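PDB 3EDP: Lin2111 protein from Listeria innocua, which is of unknown function but probably acts as a GntR-family transcription regulator, pairing a DNA-binding winged helix-turn-helix domain with a UTRA domain. Local coordinates for residues V64-V69 / E121-Y126; I101-I106 / S127-Q132; G170-F175 / M215-Q220; V202-S207 / Y221-A226. All coordinates share one frame; numbering follows the deposited sequence.

From the N terminus, the chain first runs through the winged helix-turn-helix part, and contact 1 closes a loop of 51 residues by laying the strand and turn 64-69 against 121-126, at the start of strand 124-134. Contact 2 opens inside that loop at 101-106 and ends beyond it at 127-132, so the two cross; they meet where Y126 and L124 pack on F104 and I106. Contacts 3 and 4 open only after both of these have closed. Loop 170-175 reaches 215-220, while 202-207 pairs with 221-226, so these cross as well, joined through strand 215-225. Contact 1 ties the GntR part to the UTRA sheet; the others belong to the UTRA part.

Contact 1. Residues V64-V69 / E121-Y126; sequences VRKNGV and ENELVY
K66 reaches across to E123 and L124 with nearly its whole length, and its path explains most of this small, partly solvent-exposed contact. Its CB and CG both rest on one methyl of the leucine, CB lying 4.0 Å from L124 CD1. The chain then bends at chi2 (-42°), which brings the far half over E123: K66 CE comes within 3.5 Å of E123 CA. A second bend at chi4 leaves the ammonium beside the glutamate stem, K66 NZ standing 3.2 Å from E123 CG. The salt bridge from K66 NZ to E123 OE1 is long, at 3.9 Å, and E123 OE2 is hydrogen-bonded to the backbone N of K120. One water bridges the segments, taking a hydrogen bond of 2.7 Å from L124 N and a weak one from K66 NZ. This is an interdomain contact: strand 63-66 belongs to the two-stranded wing of the GntR winged helix, strand 124-134 to the UTRA sheet. The other branch of L124 slides past V64, with L124 CD2 4.2 Å from V64 CG2, and Y72 of the second wing strand also touches both residues. Farther out, in the turn that follows the wing strand, the poorly ordered N67 lies beside N122.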
loop_
_atom_site.group_PDB
_atom_site.type_symbol
_atom_site.label_atom_id
_atom_site.label_comp_id
_atom_site.label_asym_id
_atom_site.label_seq_id
_atom_site.Cartn_x
_atom_site.Cartn_y
_atom_site.Cartn_z
ATOM N N VAL A 64 26.651 -5.916 -16.285
ATOM C CA VAL A 64 26.648 -6.892 -15.211
ATOM C C VAL A 64 26.379 -8.264 -15.811
ATOM O O VAL A 64 25.641 -8.391 -16.791
ATOM C CB VAL A 64 25.583 -6.539 -14.137
ATOM C CG1 VAL A 64 24.217 -6.352 -14.784
ATOM C CG2 VAL A 64 25.534 -7.606 -13.051
ATOM N N ARG A 65 27.007 -9.288 -15.248
ATOM C CA ARG A 65 26.795 -10.648 -15.719
ATOM C C ARG A 65 25.608 -11.283 -15.013
ATOM O O ARG A 65 25.379 -11.041 -13.830
ATOM C CB ARG A 65 28.030 -11.509 -15.458
ATOM C CG ARG A 65 29.268 -11.148 -16.283
ATOM C CD ARG A 65 30.354 -12.195 -16.057
ATOM N NE ARG A 65 31.409 -12.150 -17.066
ATOM C CZ ARG A 65 32.584 -11.556 -16.896
ATOM N NH1 ARG A 65 32.864 -10.949 -15.746
ATOM N NH2 ARG A 65 33.483 -11.573 -17.875
ATOM N N LYS A 66 24.851 -12.097 -15.737
ATOM C CA LYS A 66 23.932 -13.011 -15.078
ATOM C C LYS A 66 24.597 -14.375 -15.060
ATOM O O LYS A 66 24.753 -15.004 -16.103
ATOM C CB LYS A 66 22.584 -13.084 -15.793
ATOM C CG LYS A 66 21.454 -13.614 -14.907
ATOM C CD LYS A 66 21.918 -14.804 -14.070
ATOM C CE LYS A 66 21.041 -15.039 -12.851
ATOM N NZ LYS A 66 19.796 -15.780 -13.188
ATOM N N ASN A 67 24.995 -14.816 -13.872
ATOM C CA ASN A 67 25.646 -16.109 -13.693
ATOM C C ASN A 67 25.391 -17.068 -14.853
ATOM O O ASN A 67 24.378 -17.768 -14.883
ATOM C CB ASN A 67 25.198 -16.743 -12.375
ATOM C CG ASN A 67 26.108 -17.869 -11.931
ATOM O OD1 ASN A 67 26.941 -18.351 -12.698
ATOM N ND2 ASN A 67 25.954 -18.293 -10.681
ATOM N N GLY A 68 26.316 -17.084 -15.808
ATOM C CA GLY A 68 26.184 -17.913 -16.990
ATOM C C GLY A 68 25.216 -17.337 -18.007
ATOM O O GLY A 68 25.587 -17.091 -19.157
ATOM N N VAL A 69 23.975 -17.121 -17.573
ATOM C CA VAL A 69 22.904 -16.618 -18.434
ATOM C C VAL A 69 23.378 -15.684 -19.551
ATOM O O VAL A 69 23.361 -16.062 -20.721
ATOM C CB VAL A 69 21.789 -15.924 -17.611
ATOM C CG1 VAL A 69 20.800 -15.218 -18.532
ATOM C CG2 VAL A 69 21.075 -16.937 -16.723
ATOM N N GLU A 121 20.193 -16.497 -5.004
ATOM C CA GLU A 121 21.018 -15.399 -4.498
ATOM C C GLU A 121 21.824 -14.675 -5.579
ATOM O O GLU A 121 22.158 -13.499 -5.429
ATOM C CB GLU A 121 21.947 -15.899 -3.386
ATOM C CG GLU A 121 22.695 -17.185 -3.719
ATOM C CD GLU A 121 21.803 -18.422 -3.682
ATOM O OE1 GLU A 121 20.714 -18.356 -3.069
ATOM O OE2 GLU A 121 22.195 -19.459 -4.267
ATOM N N ASN A 122 22.119 -15.377 -6.668
ATOM C CA ASN A 122 22.934 -14.830 -7.749
ATOM C C ASN A 122 22.104 -14.230 -8.880
ATOM O O ASN A 122 22.645 -13.666 -9.829
ATOM C CB ASN A 122 23.857 -15.910 -8.310
ATOM C CG ASN A 122 23.099 -17.145 -8.759
ATOM O OD1 ASN A 122 22.419 -17.794 -7.962
ATOM N ND2 ASN A 122 23.211 -17.477 -10.042
ATOM N N GLU A 123 20.788 -14.361 -8.785
ATOM C CA GLU A 123 19.903 -13.760 -9.772
ATOM C C GLU A 123 19.794 -12.258 -9.524
ATOM O O GLU A 123 20.056 -11.784 -8.421
ATOM C CB GLU A 123 18.537 -14.447 -9.754
ATOM C CG GLU A 123 18.602 -15.896 -10.238
ATOM C CD GLU A 123 17.277 -16.623 -10.123
ATOM O OE1 GLU A 123 16.929 -17.359 -11.070
ATOM O OE2 GLU A 123 16.584 -16.460 -9.094
ATOM N N LEU A 124 19.422 -11.511 -10.555
ATOM C CA LEU A 124 19.543 -10.063 -10.509
ATOM C C LEU A 124 18.266 -9.341 -10.093
ATOM O O LEU A 124 17.158 -9.809 -10.356
ATOM C CB LEU A 124 20.018 -9.543 -11.867
ATOM C CG LEU A 124 21.294 -10.207 -12.388
ATOM C CD1 LEU A 124 21.589 -9.736 -13.805
ATOM C CD2 LEU A 124 22.471 -9.928 -11.455
ATOM N N VAL A 125 18.444 -8.186 -9.457
ATOM C CA VAL A 125 17.351 -7.296 -9.105
ATOM C C VAL A 125 17.745 -5.864 -9.435
ATOM O O VAL A 125 18.925 -5.520 -9.421
ATOM C CB VAL A 125 16.990 -7.375 -7.589
ATOM C CG1 VAL A 125 16.627 -8.802 -7.193
ATOM C CG2 VAL A 125 18.136 -6.853 -6.722
ATOM N N TYR A 126 16.754 -5.035 -9.747
ATOM C CA TYR A 126 16.970 -3.604 -9.848
ATOM C C TYR A 126 16.920 -3.009 -8.457
ATOM O O TYR A 126 16.097 -3.403 -7.625
ATOM C CB TYR A 126 15.883 -2.940 -10.683
ATOM C CG TYR A 126 15.908 -3.289 -12.143
ATOM C CD1 TYR A 126 16.873 -2.744 -12.987
ATOM C CD2 TYR A 126 14.958 -4.147 -12.687
ATOM C CE1 TYR A 126 16.900 -3.052 -14.330
ATOM C CE2 TYR A 126 14.969 -4.458 -14.032
ATOM C CZ TYR A 126 15.950 -3.909 -14.846
ATOM O OH TYR A 126 15.974 -4.211 -16.182
HETATM O O HOH W 1 18.469 -12.841 -12.729
#

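Contact 2. Residues I101-I106 / S127-Q132; sequences IKDFYI and SIKFVQ
F104 turns its ring trans to its own amide nitrogen (chi1 -180°), which lays it alongside I128, the two side chains pointing the same way; F104 CD1 lies 3.4 Å from I128 CG1. Y105 instead has CG between its N and carbonyl carbon (chi1 67°), which swings the ring back over S127, whose CB sits 4.2 Å from the Y105 ring centroid in a CH-pi contact offset toward the rim. These antiparallel neighbours of the UTRA sheet carry a classic beta bulge: K102 and D103 both face K129. K129 O accepts a 2.8 Å hydrogen bond from K102 N and a weak one from D103 N. Beyond the bulge, Y105 and S127 exchange two backbone hydrogen bonds, S127 N to Y105 O being 2.8 Å. D103 and K129 run side by side, D103 OD2 3.5 Å from K129 CE, but K129 NZ is 4.7 Å from D103 OD2, beyond a salt bridge, and any attraction between these charges is probably modest next to that of the lysine's bridge to E189.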
loop_
_atom_site.group_PDB
_atom_site.type_symbol
_atom_site.label_atom_id
_atom_site.label_comp_id
_atom_site.label_asym_id
_atom_site.label_seq_id
_atom_site.Cartn_x
_atom_site.Cartn_y
_atom_site.Cartn_z
ATOM N N ILE A 101 16.086 11.028 -7.889
ATOM C CA ILE A 101 16.743 9.721 -7.947
ATOM C C ILE A 101 18.221 9.804 -7.572
ATOM O O ILE A 101 18.968 10.617 -8.110
ATOM C CB ILE A 101 16.589 9.063 -9.334
ATOM C CG1 ILE A 101 15.118 8.987 -9.728
ATOM C CG2 ILE A 101 17.199 7.671 -9.340
ATOM C CD1 ILE A 101 14.883 8.191 -10.987
ATOM N N LYS A 102 18.636 8.960 -6.637
ATOM C CA LYS A 102 20.013 8.949 -6.173
ATOM C C LYS A 102 20.793 7.803 -6.804
ATOM O O LYS A 102 21.987 7.914 -7.049
ATOM C CB LYS A 102 20.059 8.792 -4.648
ATOM C CG LYS A 102 19.174 9.755 -3.876
ATOM C CD LYS A 102 19.872 11.071 -3.583
ATOM C CE LYS A 102 19.648 12.082 -4.685
ATOM N NZ LYS A 102 20.093 13.440 -4.264
ATOM N N ASP A 103 20.107 6.697 -7.043
ATOM C CA ASP A 103 20.742 5.460 -7.460
ATOM C C ASP A 103 19.758 4.620 -8.258
ATOM O O ASP A 103 18.577 4.517 -7.899
ATOM C CB ASP A 103 21.179 4.654 -6.236
ATOM C CG ASP A 103 22.622 4.879 -5.876
ATOM O OD1 ASP A 103 23.459 4.930 -6.803
ATOM O OD2 ASP A 103 22.920 4.993 -4.666
ATOM N N PHE A 104 20.255 4.011 -9.330
ATOM C CA PHE A 104 19.481 3.056 -10.106
ATOM C C PHE A 104 20.462 2.078 -10.742
ATOM O O PHE A 104 21.219 2.444 -11.638
ATOM C CB PHE A 104 18.641 3.787 -11.163
ATOM C CG PHE A 104 17.791 2.879 -12.019
ATOM C CD1 PHE A 104 17.336 1.662 -11.539
ATOM C CD2 PHE A 104 17.419 3.267 -13.301
ATOM C CE1 PHE A 104 16.538 0.833 -12.329
ATOM C CE2 PHE A 104 16.633 2.443 -14.097
ATOM C CZ PHE A 104 16.187 1.226 -13.608
ATOM N N TYR A 105 20.476 0.840 -10.266
ATOM C CA TYR A 105 21.395 -0.138 -10.832
ATOM C C TYR A 105 20.926 -1.576 -10.638
ATOM O O TYR A 105 19.969 -1.844 -9.905
ATOM C CB TYR A 105 22.807 0.044 -10.260
ATOM C CG TYR A 105 22.898 -0.279 -8.783
ATOM C CD1 TYR A 105 23.470 -1.464 -8.345
ATOM C CD2 TYR A 105 22.398 0.596 -7.833
ATOM C CE1 TYR A 105 23.552 -1.763 -6.999
ATOM C CE2 TYR A 105 22.475 0.309 -6.483
ATOM C CZ TYR A 105 23.052 -0.873 -6.072
ATOM O OH TYR A 105 23.134 -1.167 -4.729
ATOM N N ILE A 106 21.605 -2.487 -11.327
ATOM C CA ILE A 106 21.348 -3.912 -11.216
ATOM C C ILE A 106 22.433 -4.548 -10.359
ATOM O O ILE A 106 23.607 -4.186 -10.459
ATOM C CB ILE A 106 21.372 -4.570 -12.599
ATOM C CG1 ILE A 106 20.391 -3.859 -13.539
ATOM C CG2 ILE A 106 21.095 -6.058 -12.489
ATOM C CD1 ILE A 106 20.491 -4.315 -14.980
ATOM N N SER A 127 17.795 -2.050 -8.209
ATOM C CA SER A 127 17.795 -1.325 -6.956
ATOM C C SER A 127 17.636 0.143 -7.285
ATOM O O SER A 127 18.438 0.711 -8.027
ATOM C CB SER A 127 19.098 -1.559 -6.199
ATOM O OG SER A 127 19.090 -0.858 -4.972
ATOM N N ILE A 128 16.580 0.746 -6.757
ATOM C CA ILE A 128 16.313 2.152 -6.998
ATOM C C ILE A 128 16.290 2.880 -5.668
ATOM O O ILE A 128 15.682 2.416 -4.705
ATOM C CB ILE A 128 14.964 2.353 -7.716
ATOM C CG1 ILE A 128 14.995 1.685 -9.091
ATOM C CG2 ILE A 128 14.650 3.832 -7.857
ATOM C CD1 ILE A 128 13.637 1.560 -9.748
ATOM N N LYS A 129 16.976 4.010 -5.607
ATOM C CA LYS A 129 16.941 4.833 -4.417
ATOM C C LYS A 129 16.504 6.238 -4.799
ATOM O O LYS A 129 17.057 6.833 -5.730
ATOM C CB LYS A 129 18.319 4.870 -3.760
ATOM C CG LYS A 129 18.324 5.499 -2.373
ATOM C CD LYS A 129 19.735 5.591 -1.814
ATOM C CE LYS A 129 20.545 4.334 -2.120
ATOM N NZ LYS A 129 19.874 3.077 -1.661
ATOM N N PHE A 130 15.504 6.761 -4.098
ATOM C CA PHE A 130 15.107 8.154 -4.293
ATOM C C PHE A 130 14.752 8.897 -3.005
ATOM O O PHE A 130 14.468 8.296 -1.971
ATOM C CB PHE A 130 13.987 8.295 -5.331
ATOM C CG PHE A 130 12.673 7.693 -4.916
ATOM C CD1 PHE A 130 11.770 8.417 -4.155
ATOM C CD2 PHE A 130 12.322 6.415 -5.323
ATOM C CE1 PHE A 130 10.555 7.869 -3.783
ATOM C CE2 PHE A 130 11.106 5.864 -4.962
ATOM C CZ PHE A 130 10.223 6.592 -4.186
ATOM N N VAL A 131 14.788 10.220 -3.094
ATOM C CA VAL A 131 14.622 11.093 -1.948
ATOM C C VAL A 131 13.550 12.112 -2.291
ATOM O O VAL A 131 13.363 12.469 -3.455
ATOM C CB VAL A 131 15.950 11.813 -1.598
ATOM C CG1 VAL A 131 15.685 13.120 -0.875
ATOM C CG2 VAL A 131 16.855 10.905 -0.770
ATOM N N GLN A 132 12.838 12.573 -1.277
ATOM C CA GLN A 132 11.700 13.446 -1.486
ATOM C C GLN A 132 11.627 14.420 -0.321
ATOM O O GLN A 132 11.689 14.005 0.836
ATOM C CB GLN A 132 10.441 12.589 -1.535
ATOM C CG GLN A 132 9.217 13.248 -2.111
ATOM C CD GLN A 132 8.060 12.274 -2.194
ATOM O OE1 GLN A 132 8.207 11.091 -1.872
ATOM N NE2 GLN A 132 6.904 12.762 -2.627
#

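Contact 3. Residues G170-F175 / M215-Q220; sequences GKYKLF and MPIAIQ
Selenium meets ring where M215, modelled as selenomethionine, crosses Y172 at about a right angle. M215 runs out extended through chi1 and chi2 (178° and -161°), so SE arrives over the middle of the aromatic face, 3.5 Å from the Y172 ring centroid and only 12° off the normal. The bend at chi3 then carries the methyl toward the phenol end, leaving M215 CE 3.5 Å from Y172 OH. On the opposite face of the ring lies K171 CG, so the tyrosine is sandwiched between its own neighbour and the strand. I217 adds an aliphatic contact nearer the backbone, with I217 CG2 4.1 Å from Y172 CB; its other branch carries CD1 to 4.2 Å from L174 CA. Thus the loop before strand 176-185 is laid on strand 215-225 where I217 and A218, both facing F209, make a classic beta bulge. No hydrogen bond links the segments: they meet through dispersion and a Met-aromatic contact, here made by selenium.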
loop_
_atom_site.group_PDB
_atom_site.type_symbol
_atom_site.label_atom_id
_atom_site.label_comp_id
_atom_site.label_asym_id
_atom_site.label_seq_id
_atom_site.Cartn_x
_atom_site.Cartn_y
_atom_site.Cartn_z
ATOM N N GLY A 170 5.126 -4.838 -14.330
ATOM C CA GLY A 170 5.952 -5.932 -14.811
ATOM C C GLY A 170 5.142 -7.137 -15.271
ATOM O O GLY A 170 4.008 -7.006 -15.733
ATOM N N LYS A 171 5.740 -8.316 -15.141
ATOM C CA LYS A 171 5.133 -9.573 -15.577
ATOM C C LYS A 171 3.802 -9.887 -14.880
ATOM O O LYS A 171 2.856 -10.337 -15.515
ATOM C CB LYS A 171 6.129 -10.712 -15.331
ATOM C CG LYS A 171 5.799 -12.033 -15.991
ATOM C CD LYS A 171 6.980 -12.991 -15.855
ATOM C CE LYS A 171 6.617 -14.400 -16.290
ATOM N NZ LYS A 171 7.719 -15.356 -15.990
ATOM N N TYR A 172 3.738 -9.647 -13.572
ATOM C CA TYR A 172 2.582 -10.027 -12.774
ATOM C C TYR A 172 1.798 -8.825 -12.274
ATOM O O TYR A 172 2.318 -7.721 -12.185
ATOM C CB TYR A 172 3.012 -10.883 -11.583
ATOM C CG TYR A 172 3.638 -12.193 -11.972
ATOM C CD1 TYR A 172 2.852 -13.302 -12.255
ATOM C CD2 TYR A 172 5.019 -12.325 -12.060
ATOM C CE1 TYR A 172 3.427 -14.510 -12.620
ATOM C CE2 TYR A 172 5.603 -13.526 -12.421
ATOM C CZ TYR A 172 4.803 -14.615 -12.700
ATOM O OH TYR A 172 5.384 -15.810 -13.058
ATOM N N LYS A 173 0.535 -9.056 -11.945
ATOM C CA LYS A 173 -0.332 -7.997 -11.446
ATOM C C LYS A 173 -0.218 -7.921 -9.924
ATOM O O LYS A 173 -0.069 -8.944 -9.253
ATOM C CB LYS A 173 -1.775 -8.257 -11.908
ATOM C CG LYS A 173 -2.864 -7.616 -11.063
ATOM C CD LYS A 173 -2.899 -6.102 -11.219
ATOM C CE LYS A 173 -3.879 -5.463 -10.237
ATOM N NZ LYS A 173 -3.515 -4.057 -9.901
ATOM N N LEU A 174 -0.237 -6.710 -9.385
ATOM C CA LEU A 174 -0.250 -6.528 -7.941
ATOM C C LEU A 174 -1.557 -7.082 -7.380
ATOM O O LEU A 174 -2.627 -6.811 -7.917
ATOM C CB LEU A 174 -0.128 -5.048 -7.587
ATOM C CG LEU A 174 -0.289 -4.732 -6.101
ATOM C CD1 LEU A 174 0.719 -5.524 -5.279
ATOM C CD2 LEU A 174 -0.130 -3.242 -5.859
ATOM N N PHE A 175 -1.469 -7.852 -6.301
ATOM C CA PHE A 175 -2.660 -8.451 -5.696
ATOM C C PHE A 175 -2.800 -8.115 -4.215
ATOM O O PHE A 175 -3.902 -7.872 -3.730
ATOM C CB PHE A 175 -2.646 -9.971 -5.874
ATOM C CG PHE A 175 -3.733 -10.680 -5.108
ATOM C CD1 PHE A 175 -5.057 -10.566 -5.496
ATOM C CD2 PHE A 175 -3.431 -11.451 -3.995
ATOM C CE1 PHE A 175 -6.061 -11.211 -4.785
ATOM C CE2 PHE A 175 -4.437 -12.108 -3.285
ATOM C CZ PHE A 175 -5.743 -11.983 -3.678
HETATM N N MSE A 215 3.197 -14.820 -4.122
HETATM C CA MSE A 215 4.420 -14.539 -4.872
HETATM C C MSE A 215 4.847 -13.075 -4.752
HETATM O O MSE A 215 4.226 -12.193 -5.347
HETATM C CB MSE A 215 4.246 -14.890 -6.346
HETATM C CG MSE A 215 5.485 -14.573 -7.183
HETATM SE SE MSE A 215 5.063 -14.453 -9.073
HETATM C CE MSE A 215 5.429 -16.308 -9.552
ATOM N N PRO A 216 5.919 -12.817 -3.988
ATOM C CA PRO A 216 6.446 -11.456 -3.831
ATOM C C PRO A 216 7.008 -10.981 -5.162
ATOM O O PRO A 216 7.731 -11.728 -5.815
ATOM C CB PRO A 216 7.584 -11.627 -2.817
ATOM C CG PRO A 216 7.413 -13.006 -2.237
ATOM C CD PRO A 216 6.767 -13.815 -3.318
ATOM N N ILE A 217 6.661 -9.768 -5.570
ATOM C CA ILE A 217 7.144 -9.231 -6.834
ATOM C C ILE A 217 7.969 -7.969 -6.632
ATOM O O ILE A 217 8.723 -7.565 -7.523
ATOM C CB ILE A 217 5.983 -8.937 -7.818
ATOM C CG1 ILE A 217 5.039 -7.884 -7.235
ATOM C CG2 ILE A 217 5.228 -10.227 -8.163
ATOM C CD1 ILE A 217 3.874 -7.530 -8.155
ATOM N N ALA A 218 7.843 -7.349 -5.462
ATOM C CA ALA A 218 8.583 -6.116 -5.199
ATOM C C ALA A 218 8.715 -5.819 -3.709
ATOM O O ALA A 218 7.878 -6.224 -2.904
ATOM C CB ALA A 218 7.930 -4.940 -5.915
ATOM N N ILE A 219 9.778 -5.114 -3.350
ATOM C CA ILE A 219 9.981 -4.674 -1.978
ATOM C C ILE A 219 10.280 -3.191 -1.961
ATOM O O ILE A 219 11.039 -2.695 -2.804
ATOM C CB ILE A 219 11.180 -5.383 -1.326
ATOM C CG1 ILE A 219 10.951 -6.889 -1.267
ATOM C CG2 ILE A 219 11.420 -4.827 0.069
ATOM C CD1 ILE A 219 12.191 -7.659 -0.898
ATOM N N GLN A 220 9.704 -2.490 -0.992
ATOM C CA GLN A 220 9.994 -1.073 -0.781
ATOM C C GLN A 220 10.298 -0.788 0.682
ATOM O O GLN A 220 9.640 -1.317 1.577
ATOM C CB GLN A 220 8.811 -0.220 -1.216
ATOM C CG GLN A 220 9.022 1.283 -1.050
ATOM C CD GLN A 220 7.851 2.075 -1.624
ATOM O OE1 GLN A 220 6.764 1.535 -1.802
ATOM N NE2 GLN A 220 8.078 3.345 -1.939
#

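Contact 4. Residues V202-S207 / Y221-A226; sequences VFKLSS and YHYEDA
K204 and the two tyrosines Y221 and Y223 lie side by side on one face of this antiparallel hairpin, all pointing the same way. The lysine chain is fully extended, so its methylenes follow the Y223 ring from K204 CG, 3.7 Å from Y223 CE1, to K204 CE, which lies 3.6 Å from Y223 OH and also touches Y221. S206 meets Y221 differently: its hydroxyl lies at the ring edge, in plane, with S206 OG 3.2 Å from Y221 CD1. The other face carries F203, L205, H222 and E224. There H222 NE2 gives E224 OE2 a 2.7 Å hydrogen bond in the imidazole plane, on the carboxylate's anti side and somewhat out of its plane, while H222 ND1 is hydrogen-bonded to D141; two acidic partners probably fix the ring's rotation and could favour its protonated form. A226 CB lies over one face of F203 in a CH-pi contact, 3.8 Å from the F203 ring centroid. F203 exchanges two backbone hydrogen bonds with E224, and L205 two with H222. Strands 137-146 and 176-185 flank the hairpin; Y221 packs on helix 110-117, while F203 touches L181 and L205 touches Q179 of the second subunit.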
loop_
_atom_site.group_PDB
_atom_site.type_symbol
_atom_site.label_atom_id
_atom_site.label_comp_id
_atom_site.label_asym_id
_atom_site.label_seq_id
_atom_site.Cartn_x
_atom_site.Cartn_y
_atom_site.Cartn_z
ATOM N N VAL A 202 14.246 6.933 13.524
ATOM C CA VAL A 202 13.665 6.952 12.190
ATOM C C VAL A 202 12.542 5.921 12.067
ATOM O O VAL A 202 12.682 4.795 12.541
ATOM C CB VAL A 202 14.749 6.657 11.131
ATOM C CG1 VAL A 202 14.119 6.468 9.762
ATOM C CG2 VAL A 202 15.789 7.772 11.111
ATOM N N PHE A 203 11.427 6.312 11.447
ATOM C CA PHE A 203 10.378 5.353 11.084
ATOM C C PHE A 203 10.830 4.592 9.840
ATOM O O PHE A 203 11.252 5.197 8.858
ATOM C CB PHE A 203 9.046 6.043 10.749
ATOM C CG PHE A 203 8.306 6.592 11.938
ATOM C CD1 PHE A 203 7.910 5.763 12.974
ATOM C CD2 PHE A 203 7.975 7.938 11.994
ATOM C CE1 PHE A 203 7.219 6.270 14.062
ATOM C CE2 PHE A 203 7.276 8.454 13.073
ATOM C CZ PHE A 203 6.899 7.621 14.110
ATOM N N LYS A 204 10.748 3.270 9.887
ATOM C CA LYS A 204 11.006 2.459 8.708
ATOM C C LYS A 204 9.747 1.663 8.353
ATOM O O LYS A 204 9.311 0.795 9.106
ATOM C CB LYS A 204 12.195 1.525 8.929
ATOM C CG LYS A 204 12.464 0.574 7.770
ATOM C CD LYS A 204 13.494 -0.474 8.147
ATOM C CE LYS A 204 13.930 -1.304 6.944
ATOM N NZ LYS A 204 14.835 -2.400 7.384
ATOM N N LEU A 205 9.160 1.999 7.209
ATOM C CA LEU A 205 7.966 1.338 6.709
ATOM C C LEU A 205 8.372 0.376 5.601
ATOM O O LEU A 205 8.742 0.800 4.502
ATOM C CB LEU A 205 6.989 2.388 6.165
ATOM C CG LEU A 205 5.713 1.887 5.477
ATOM C CD1 LEU A 205 4.825 1.122 6.465
ATOM C CD2 LEU A 205 4.954 3.053 4.829
ATOM N N SER A 206 8.329 -0.919 5.888
ATOM C CA SER A 206 8.711 -1.910 4.889
ATOM C C SER A 206 7.462 -2.436 4.198
ATOM O O SER A 206 6.466 -2.738 4.850
ATOM C CB SER A 206 9.499 -3.062 5.523
ATOM O OG SER A 206 10.661 -2.589 6.179
ATOM N N SER A 207 7.511 -2.516 2.873
ATOM C CA SER A 207 6.384 -3.017 2.092
ATOM C C SER A 207 6.840 -4.176 1.214
ATOM O O SER A 207 7.867 -4.088 0.534
ATOM C CB SER A 207 5.801 -1.913 1.211
ATOM O OG SER A 207 5.447 -0.764 1.947
ATOM N N TYR A 221 11.312 0.035 0.918
ATOM C CA TYR A 221 11.616 0.514 2.255
ATOM C C TYR A 221 11.499 2.018 2.207
ATOM O O TYR A 221 12.104 2.664 1.359
ATOM C CB TYR A 221 13.027 0.115 2.694
ATOM C CG TYR A 221 13.265 -1.371 2.715
ATOM C CD1 TYR A 221 12.673 -2.174 3.682
ATOM C CD2 TYR A 221 14.077 -1.976 1.764
ATOM C CE1 TYR A 221 12.887 -3.545 3.704
ATOM C CE2 TYR A 221 14.301 -3.341 1.781
ATOM C CZ TYR A 221 13.707 -4.119 2.757
ATOM O OH TYR A 221 13.927 -5.475 2.774
ATOM N N HIS A 222 10.691 2.570 3.104
ATOM C CA HIS A 222 10.487 4.006 3.168
ATOM C C HIS A 222 10.895 4.491 4.556
ATOM O O HIS A 222 10.530 3.884 5.565
ATOM C CB HIS A 222 9.018 4.335 2.879
ATOM C CG HIS A 222 8.656 5.763 3.140
ATOM N ND1 HIS A 222 8.959 6.782 2.260
ATOM C CD2 HIS A 222 8.014 6.347 4.181
ATOM C CE1 HIS A 222 8.522 7.929 2.746
ATOM N NE2 HIS A 222 7.945 7.694 3.911
ATOM N N TYR A 223 11.661 5.573 4.603
ATOM C CA TYR A 223 12.195 6.076 5.868
ATOM C C TYR A 223 11.759 7.511 6.102
ATOM O O TYR A 223 11.811 8.337 5.184
ATOM C CB TYR A 223 13.726 6.041 5.862
ATOM C CG TYR A 223 14.335 4.669 5.664
ATOM C CD1 TYR A 223 14.691 3.883 6.753
ATOM C CD2 TYR A 223 14.562 4.167 4.388
ATOM C CE1 TYR A 223 15.257 2.638 6.577
ATOM C CE2 TYR A 223 15.121 2.919 4.202
ATOM C CZ TYR A 223 15.466 2.160 5.299
ATOM O OH TYR A 223 16.030 0.921 5.126
ATOM N N GLU A 224 11.352 7.809 7.336
ATOM C CA GLU A 224 10.982 9.167 7.718
ATOM C C GLU A 224 11.535 9.494 9.094
ATOM O O GLU A 224 11.580 8.636 9.978
ATOM C CB GLU A 224 9.463 9.333 7.784
ATOM C CG GLU A 224 8.749 9.281 6.456
ATOM C CD GLU A 224 7.234 9.425 6.601
ATOM O OE1 GLU A 224 6.752 9.727 7.720
ATOM O OE2 GLU A 224 6.525 9.241 5.593
ATOM N N ASP A 225 11.935 10.745 9.266
ATOM C CA ASP A 225 12.362 11.264 10.555
ATOM C C ASP A 225 11.240 11.028 11.586
ATOM O O ASP A 225 10.092 11.380 11.346
ATOM C CB ASP A 225 12.668 12.756 10.403
ATOM C CG ASP A 225 13.218 13.380 11.671
ATOM O OD1 ASP A 225 13.298 12.690 12.714
ATOM O OD2 ASP A 225 13.567 14.576 11.615
ATOM N N ALA A 226 11.566 10.407 12.715
ATOM C CA ALA A 226 10.558 10.125 13.738
ATOM C C ALA A 226 10.551 11.159 14.873
ATOM O O ALA A 226 9.786 11.038 15.821
ATOM C CB ALA A 226 10.744 8.713 14.301
#